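Local coordinates for putative uncharacterized protein TTHA0988 (Thermus thermophilus, PDB 3OEP) that is of unknown function but is a KipI-KipA homologue with cyclophilin-like domains, once mistaken for an allophanate hydrolase, at residues A[5-9]-A[438-442]; A[84-89]-A[103-108]; A[393-399]-A[467-473]. All blocks are in the same frame, centred on the assembly; numbering follows the deposited sequence.

Contact 1: residues A[5-9]-A[438-442]; sequences FYLRF and EPTPL
Arg-8 and Glu-438 cross at about a right angle, yet their flat ends are only 28° apart in tilt. Arg-8 comes end-on and brings both terminal nitrogens to one oxygen: NH1 donates to Glu-438 OE2 at 2.9 Å, NH2 to that same OE2 at 3.2 Å. The oxygen is met on its syn side, close to the guanidinium plane, and a longer, weak bond from NH2 to OE1 completes the salt bridge. Arg-8 NH2 also lies 3.6 Å above one face of the Tyr-6 ring, displaced toward the rim. With CG anti to its carbonyl carbon (chi1 -64°), Tyr-6 points its hydroxyl past the carboxylate. OH donates to the backbone O of Pro-439 at 2.7 Å, an oxygen lying at the ring edge, while Pro-441 presents CD 3.2 Å from the hydroxyl. Ring, charge pair and prolines thus join the two carboxyltransferase-like regions of the chain. On one side, strand 3-8 is an outer strand of a three-stranded antiparallel sheet and pairs with strand 45-50, whose Tyr-47 meets the Tyr-6 ring and touches Pro-439 and Pro-441; on the other, strand 437-439 pairs with strand 463-465.

Contact 2: residues A[84-89]-A[103-108]; sequences YDGEDL and VKALHQ
Two first torsions bring Tyr-84 and His-107 together: the tyrosine sets CG anti to its carbonyl carbon (chi1 -75°), laying the ring along the helix, from Lys-104 toward His-107 and Gln-108, and the histidine turns CG away from its own backbone N (chi1 -170°), swinging the imidazole toward the incoming hydroxyl. OH of Tyr-84 and ND1 of His-107 end up 2.7 Å apart in a hydrogen bond that either group could donate. Each group lies at the other ring's edge, close to its plane, although the rings themselves are steeply inclined at 79°. The base of the tyrosine is covered by Lys-104, whose extended chain runs alongside it in the opposite direction, with CG of Lys-104 3.7 Å from CG of Tyr-84. At the far end, CG of Gln-108 approaches Tyr-84 OH to 3.3 Å. The Gln-108 amide is turned back on the helix: NE2 donates to Lys-104 O at 3.0 Å from above the carbonyl plane, on the face opposite to the backbone N of Gln-108, while OE1 accepts from Glu-199 N. Beside the tyrosine, Leu-89 slides past Val-103 in tight packing, CD1 of Leu-89 to CG1 of Val-103 at 3.3 Å. An alanine in place of Tyr-84 would probably leave His-107 ND1 without its mate and open a gap between the 84-89 loop and the helix surface formed by Lys-104 and Gln-108. The loop after strand 77-83 is thereby joined to helix 100-108 by a polar bond set within apolar packing. Chemically, the imidazole is engaged at both nitrogens, since NE2 bonds to Thr-157 OG1, which should fix its rotation; Lys-104, meanwhile, lends its methylenes to the ring and carries its charge onward to Glu-101 and Glu-199.

Contact 3: residues A[393-399]-A[467-473]; sequences RLLPGPQ and AKPALVD
Gln-399 lies alongside the start of segment 467-473 and can be traced atom by atom. Its CB rests 3.9 Å from CB of Ala-467, and CG stays over the same alanine, 4.1 Å from Ala-467 CA. A bend at chi2 (78°) then folds the amide back over the backbone, so that CD comes up to Lys-468 N and OE1 accepts from that N at 2.8 Å. This bond lies in the carbonyl plane of the amide, on a lone pair. NE2, the other branch, donates to Glu-438 OE1. The OE1 bond adds to backbone bonds that carry the pairing past strand 390-396: Gln-399 N donates to Lys-468 O, and Gly-397 N to Pro-469 O at 2.9 Å, both from above the acceptor's carbonyl plane. A CB on Gly-397 would run into Lys-468 O. Further along, regular antiparallel pairing takes over. Leu-395 and Leu-471 form a hydrogen-bonded pair, Leu-395 N to Leu-471 O at 2.7 Å and Leu-471 N to Leu-395 O at 2.8 Å. On the opposite face of the sheet Leu-394 packs CD2 against CB of Ala-470 at 3.9 Å and against Val-472. Helix 402-408 covers that face, touching Leu-394, Pro-469 and Ala-470. Strand 390-396 lies between strands 467-472 and 488-492 in a cyclophilin-like sheet, strand 444-447 flanks 467-472 on its other edge, and Pro-398 leans on Tyr-6 and Arg-8 of strand 3-8.

From the N terminus, strand 3-8 opens the longest loop, which contact 1 closes only at 438-442, after 428 intervening residues. Contact 2 nests inside it, closing a local loop of 13 mostly helical residues in the N-terminal region; its nearest atoms stay about 21 Å from contact 1. Contact 3 opens at 393-399, before contact 1 has closed, and closes at 467-473, so the two cross along the chain. They also touch in space, through Pro-398 and Gln-399 against Arg-8 and Glu-438, and Leu-471 against Pro-441. Contact 3 pairs two strands of the C-terminal sheet, and contact 1 joins strand 3-8 of the N-terminal region to the neighbouring strand 437-439 and the loop after it.

Contact 1: residues A[5-9]-A[438-442]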
# COMPACT_ATOMS: atom_id res chain seq x y z
N PHE A 5 -0.35 7.93 15.51
CA PHE A 5 -0.99 9.20 15.85
C PHE A 5 -0.53 10.30 14.93
O PHE A 5 0.51 10.19 14.26
CB PHE A 5 -0.75 9.57 17.32
CG PHE A 5 0.69 9.78 17.68
CD1 PHE A 5 1.29 11.03 17.55
CD2 PHE A 5 1.45 8.74 18.18
CE1 PHE A 5 2.62 11.22 17.89
CE2 PHE A 5 2.78 8.92 18.52
CZ PHE A 5 3.37 10.16 18.38
N TYR A 6 -1.32 11.37 14.89
CA TYR A 6 -1.09 12.50 14.02
C TYR A 6 -0.68 13.73 14.83
O TYR A 6 -1.29 14.03 15.86
CB TYR A 6 -2.35 12.84 13.23
CG TYR A 6 -2.83 11.77 12.26
CD1 TYR A 6 -2.51 11.83 10.91
CD2 TYR A 6 -3.62 10.71 12.70
CE1 TYR A 6 -2.94 10.86 10.01
CE2 TYR A 6 -4.07 9.73 11.81
CZ TYR A 6 -3.74 9.82 10.47
OH TYR A 6 -4.17 8.87 9.58
N LEU A 7 0.36 14.41 14.38
CA LEU A 7 0.69 15.74 14.86
C LEU A 7 0.27 16.73 13.78
O LEU A 7 0.49 16.49 12.59
CB LEU A 7 2.19 15.85 15.15
CG LEU A 7 2.73 14.86 16.18
CD1 LEU A 7 4.21 15.10 16.39
CD2 LEU A 7 1.97 14.95 17.51
N ARG A 8 -0.36 17.83 14.20
CA ARG A 8 -0.93 18.78 13.26
C ARG A 8 -0.41 20.18 13.59
O ARG A 8 -0.63 20.68 14.69
CB ARG A 8 -2.46 18.73 13.32
CG ARG A 8 -3.01 17.34 13.01
CD ARG A 8 -4.51 17.21 13.25
NE ARG A 8 -4.95 15.84 12.97
CZ ARG A 8 -5.17 15.34 11.75
NH1 ARG A 8 -5.01 16.09 10.67
NH2 ARG A 8 -5.55 14.08 11.61
N PHE A 9 0.29 20.78 12.63
CA PHE A 9 1.01 22.04 12.84
C PHE A 9 0.36 23.25 12.17
O PHE A 9 0.81 24.39 12.37
CB PHE A 9 2.45 21.90 12.36
CG PHE A 9 3.20 20.81 13.06
CD1 PHE A 9 3.57 20.96 14.39
CD2 PHE A 9 3.49 19.62 12.42
CE1 PHE A 9 4.25 19.95 15.05
CE2 PHE A 9 4.17 18.61 13.07
CZ PHE A 9 4.55 18.77 14.39
N GLU A 438 -4.18 13.30 3.73
CA GLU A 438 -3.28 13.05 4.84
C GLU A 438 -2.91 11.58 4.87
O GLU A 438 -3.56 10.76 4.20
CB GLU A 438 -3.92 13.51 6.16
CG GLU A 438 -5.04 12.64 6.68
CD GLU A 438 -5.55 13.10 8.03
OE1 GLU A 438 -6.15 12.27 8.75
OE2 GLU A 438 -5.36 14.28 8.38
N PRO A 439 -1.85 11.23 5.61
CA PRO A 439 -1.40 9.85 5.65
C PRO A 439 -2.49 8.91 6.15
O PRO A 439 -3.20 9.22 7.11
CB PRO A 439 -0.23 9.90 6.63
CG PRO A 439 0.25 11.31 6.57
CD PRO A 439 -0.97 12.12 6.40
N THR A 440 -2.60 7.77 5.48
CA THR A 440 -3.63 6.79 5.80
C THR A 440 -3.20 5.90 6.98
O THR A 440 -2.05 5.46 7.03
CB THR A 440 -3.93 5.90 4.60
OG1 THR A 440 -2.71 5.31 4.13
CG2 THR A 440 -4.56 6.73 3.48
N PRO A 441 -4.11 5.66 7.92
CA PRO A 441 -3.84 4.75 9.04
C PRO A 441 -4.25 3.32 8.70
O PRO A 441 -5.29 3.13 8.09
CB PRO A 441 -4.73 5.31 10.14
CG PRO A 441 -5.91 5.88 9.43
CD PRO A 441 -5.43 6.30 8.05
N LEU A 442 -3.45 2.33 9.09
CA LEU A 442 -3.81 0.93 8.87
C LEU A 442 -5.08 0.62 9.67
O LEU A 442 -5.15 0.92 10.86
CB LEU A 442 -2.68 -0.01 9.29
CG LEU A 442 -2.82 -1.50 8.94
CD1 LEU A 442 -2.89 -1.72 7.43
CD2 LEU A 442 -1.65 -2.29 9.54

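Contact 2: residues A[84-89]-A[103-108]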
# COMPACT_ATOMS: atom_id res chain seq x y z
N TYR A 84 2.72 20.71 -23.25
CA TYR A 84 1.36 21.10 -22.87
C TYR A 84 0.36 20.64 -23.92
O TYR A 84 -0.16 21.43 -24.70
CB TYR A 84 1.27 22.60 -22.60
CG TYR A 84 1.90 22.99 -21.28
CD1 TYR A 84 1.23 22.78 -20.08
CD2 TYR A 84 3.18 23.54 -21.24
CE1 TYR A 84 1.81 23.12 -18.86
CE2 TYR A 84 3.76 23.89 -20.02
CZ TYR A 84 3.07 23.67 -18.84
OH TYR A 84 3.64 24.00 -17.64
N ASP A 85 0.13 19.32 -23.92
CA ASP A 85 -0.74 18.64 -24.87
C ASP A 85 -1.89 17.95 -24.14
O ASP A 85 -2.51 17.02 -24.68
CB ASP A 85 0.08 17.60 -25.66
CG ASP A 85 0.60 16.45 -24.79
OD1 ASP A 85 0.53 16.52 -23.54
OD2 ASP A 85 1.09 15.44 -25.36
N GLY A 86 -2.18 18.40 -22.92
CA GLY A 86 -3.16 17.75 -22.08
C GLY A 86 -4.55 17.74 -22.68
O GLY A 86 -4.98 18.72 -23.29
N GLU A 87 -5.26 16.63 -22.48
CA GLU A 87 -6.59 16.43 -23.05
C GLU A 87 -7.60 17.46 -22.54
O GLU A 87 -8.56 17.76 -23.23
CB GLU A 87 -7.08 15.01 -22.73
CG GLU A 87 -8.38 14.59 -23.43
CD GLU A 87 -8.78 13.16 -23.11
OE1 GLU A 87 -7.90 12.28 -23.06
OE2 GLU A 87 -9.99 12.91 -22.90
N ASP A 88 -7.38 17.99 -21.34
CA ASP A 88 -8.30 18.96 -20.72
C ASP A 88 -7.89 20.43 -20.91
O ASP A 88 -8.60 21.33 -20.44
CB ASP A 88 -8.43 18.67 -19.23
CG ASP A 88 -9.01 17.31 -18.94
OD1 ASP A 88 -9.95 16.89 -19.66
OD2 ASP A 88 -8.52 16.64 -17.99
N LEU A 89 -6.78 20.68 -21.59
CA LEU A 89 -6.26 22.04 -21.70
C LEU A 89 -7.29 23.00 -22.31
O LEU A 89 -7.53 24.09 -21.75
CB LEU A 89 -4.92 22.05 -22.44
CG LEU A 89 -4.14 23.36 -22.54
CD1 LEU A 89 -3.87 23.93 -21.17
CD2 LEU A 89 -2.83 23.13 -23.28
N VAL A 103 -3.00 29.83 -20.00
CA VAL A 103 -2.97 28.67 -19.11
C VAL A 103 -1.55 28.12 -18.94
O VAL A 103 -1.09 27.89 -17.82
CB VAL A 103 -3.89 27.53 -19.59
CG1 VAL A 103 -3.64 26.25 -18.77
CG2 VAL A 103 -5.34 27.95 -19.50
N LYS A 104 -0.86 27.92 -20.06
CA LYS A 104 0.51 27.43 -20.01
C LYS A 104 1.42 28.35 -19.21
O LYS A 104 2.22 27.89 -18.39
CB LYS A 104 1.08 27.30 -21.42
CG LYS A 104 0.41 26.27 -22.30
CD LYS A 104 1.19 26.23 -23.62
CE LYS A 104 0.40 25.70 -24.78
NZ LYS A 104 1.25 25.85 -25.99
N ALA A 105 1.31 29.65 -19.45
CA ALA A 105 2.15 30.62 -18.75
C ALA A 105 1.87 30.64 -17.25
O ALA A 105 2.81 30.66 -16.44
CB ALA A 105 1.97 32.01 -19.36
N LEU A 106 0.59 30.62 -16.88
CA LEU A 106 0.21 30.57 -15.46
C LEU A 106 0.75 29.32 -14.79
O LEU A 106 1.25 29.38 -13.66
CB LEU A 106 -1.31 30.64 -15.29
CG LEU A 106 -1.94 32.03 -15.46
CD1 LEU A 106 -3.45 31.93 -15.66
CD2 LEU A 106 -1.62 32.93 -14.26
N HIS A 107 0.66 28.18 -15.47
CA HIS A 107 1.16 26.94 -14.89
C HIS A 107 2.66 26.98 -14.60
O HIS A 107 3.11 26.45 -13.59
CB HIS A 107 0.83 25.72 -15.75
CG HIS A 107 1.10 24.43 -15.05
ND1 HIS A 107 2.17 23.62 -15.36
CD2 HIS A 107 0.49 23.85 -13.98
CE1 HIS A 107 2.18 22.57 -14.55
NE2 HIS A 107 1.18 22.69 -13.70
N GLN A 108 3.43 27.61 -15.49
CA GLN A 108 4.88 27.69 -15.33
C GLN A 108 5.34 28.79 -14.37
O GLN A 108 6.50 28.80 -13.99
CB GLN A 108 5.54 27.96 -16.68
CG GLN A 108 5.39 26.84 -17.68
CD GLN A 108 5.80 27.26 -19.06
OE1 GLN A 108 6.99 27.30 -19.38
NE2 GLN A 108 4.82 27.58 -19.90

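Contact 3: residues A[393-399]-A[467-473]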
# COMPACT_ATOMS: atom_id res chain seq x y z
N ARG A 393 -13.84 -4.62 16.50
CA ARG A 393 -13.76 -3.51 17.45
C ARG A 393 -13.31 -2.24 16.74
O ARG A 393 -12.39 -2.27 15.92
CB ARG A 393 -12.80 -3.86 18.58
CG ARG A 393 -13.37 -4.93 19.50
CD ARG A 393 -12.31 -5.46 20.42
NE ARG A 393 -11.43 -6.40 19.73
CZ ARG A 393 -10.48 -7.12 20.32
NH1 ARG A 393 -10.26 -7.02 21.62
NH2 ARG A 393 -9.74 -7.96 19.60
N LEU A 394 -13.97 -1.13 17.07
CA LEU A 394 -13.67 0.17 16.46
C LEU A 394 -13.07 1.12 17.48
O LEU A 394 -13.51 1.16 18.63
CB LEU A 394 -14.92 0.82 15.88
CG LEU A 394 -15.47 0.36 14.54
CD1 LEU A 394 -16.67 1.24 14.21
CD2 LEU A 394 -14.43 0.42 13.44
N LEU A 395 -12.08 1.88 17.02
CA LEU A 395 -11.49 2.98 17.78
C LEU A 395 -11.83 4.27 17.04
O LEU A 395 -12.06 4.26 15.83
CB LEU A 395 -9.97 2.83 17.81
CG LEU A 395 -9.42 1.46 18.24
CD1 LEU A 395 -7.93 1.34 17.93
CD2 LEU A 395 -9.70 1.24 19.71
N PRO A 396 -11.87 5.40 17.76
CA PRO A 396 -12.01 6.68 17.07
C PRO A 396 -10.88 6.95 16.07
O PRO A 396 -9.72 6.66 16.35
CB PRO A 396 -11.94 7.71 18.21
CG PRO A 396 -12.44 6.96 19.39
CD PRO A 396 -11.96 5.56 19.23
N GLY A 397 -11.26 7.50 14.92
CA GLY A 397 -10.32 7.87 13.88
C GLY A 397 -10.02 9.36 13.88
O GLY A 397 -10.61 10.12 14.65
N PRO A 398 -9.10 9.79 13.00
CA PRO A 398 -8.67 11.19 12.99
C PRO A 398 -9.78 12.18 12.58
O PRO A 398 -9.70 13.36 12.93
CB PRO A 398 -7.51 11.19 11.99
CG PRO A 398 -7.75 10.01 11.13
CD PRO A 398 -8.37 8.98 12.02
N GLN A 399 -10.79 11.70 11.86
CA GLN A 399 -11.95 12.52 11.51
C GLN A 399 -13.20 12.03 12.24
O GLN A 399 -14.31 12.04 11.69
CB GLN A 399 -12.19 12.52 10.00
CG GLN A 399 -11.17 13.32 9.21
CD GLN A 399 -9.86 12.61 9.03
OE1 GLN A 399 -9.82 11.45 8.60
NE2 GLN A 399 -8.76 13.30 9.35
N ALA A 467 -12.52 11.07 4.68
CA ALA A 467 -12.56 11.02 6.13
C ALA A 467 -12.42 9.61 6.66
O ALA A 467 -12.94 8.65 6.07
CB ALA A 467 -13.87 11.62 6.65
N LYS A 468 -11.69 9.49 7.78
CA LYS A 468 -11.60 8.25 8.53
C LYS A 468 -12.18 8.50 9.92
O LYS A 468 -11.45 8.90 10.83
CB LYS A 468 -10.15 7.77 8.60
CG LYS A 468 -9.60 7.19 7.29
CD LYS A 468 -9.04 8.26 6.35
CE LYS A 468 -8.63 7.69 4.99
NZ LYS A 468 -8.38 8.72 3.91
N PRO A 469 -13.50 8.30 10.09
CA PRO A 469 -14.09 8.57 11.41
C PRO A 469 -13.75 7.51 12.46
O PRO A 469 -13.87 7.77 13.66
CB PRO A 469 -15.60 8.59 11.14
CG PRO A 469 -15.77 7.80 9.88
CD PRO A 469 -14.54 8.08 9.07
N ALA A 470 -13.34 6.33 12.01
CA ALA A 470 -13.02 5.23 12.89
C ALA A 470 -11.84 4.43 12.35
O ALA A 470 -11.46 4.58 11.19
CB ALA A 470 -14.23 4.34 13.08
N LEU A 471 -11.29 3.60 13.23
CA LEU A 471 -10.23 2.65 12.90
C LEU A 471 -10.63 1.29 13.44
O LEU A 471 -11.12 1.19 14.56
CB LEU A 471 -8.92 3.04 13.59
CG LEU A 471 -8.43 4.48 13.52
CD1 LEU A 471 -7.20 4.66 14.41
CD2 LEU A 471 -8.11 4.84 12.09
N VAL A 472 -10.41 0.24 12.66
CA VAL A 472 -10.53 -1.12 13.19
C VAL A 472 -9.34 -1.39 14.10
O VAL A 472 -8.18 -1.12 13.75
CB VAL A 472 -10.60 -2.17 12.08
CG1 VAL A 472 -10.56 -3.59 12.67
CG2 VAL A 472 -11.86 -1.97 11.23
N ASP A 473 -9.63 -1.92 15.29
CA ASP A 473 -8.62 -2.31 16.27
C ASP A 473 -7.59 -3.22 15.60
O ASP A 473 -7.97 -4.19 14.95
CB ASP A 473 -9.29 -3.03 17.43
CG ASP A 473 -8.39 -3.21 18.63
OD1 ASP A 473 -8.72 -2.68 19.72
OD2 ASP A 473 -7.35 -3.88 18.50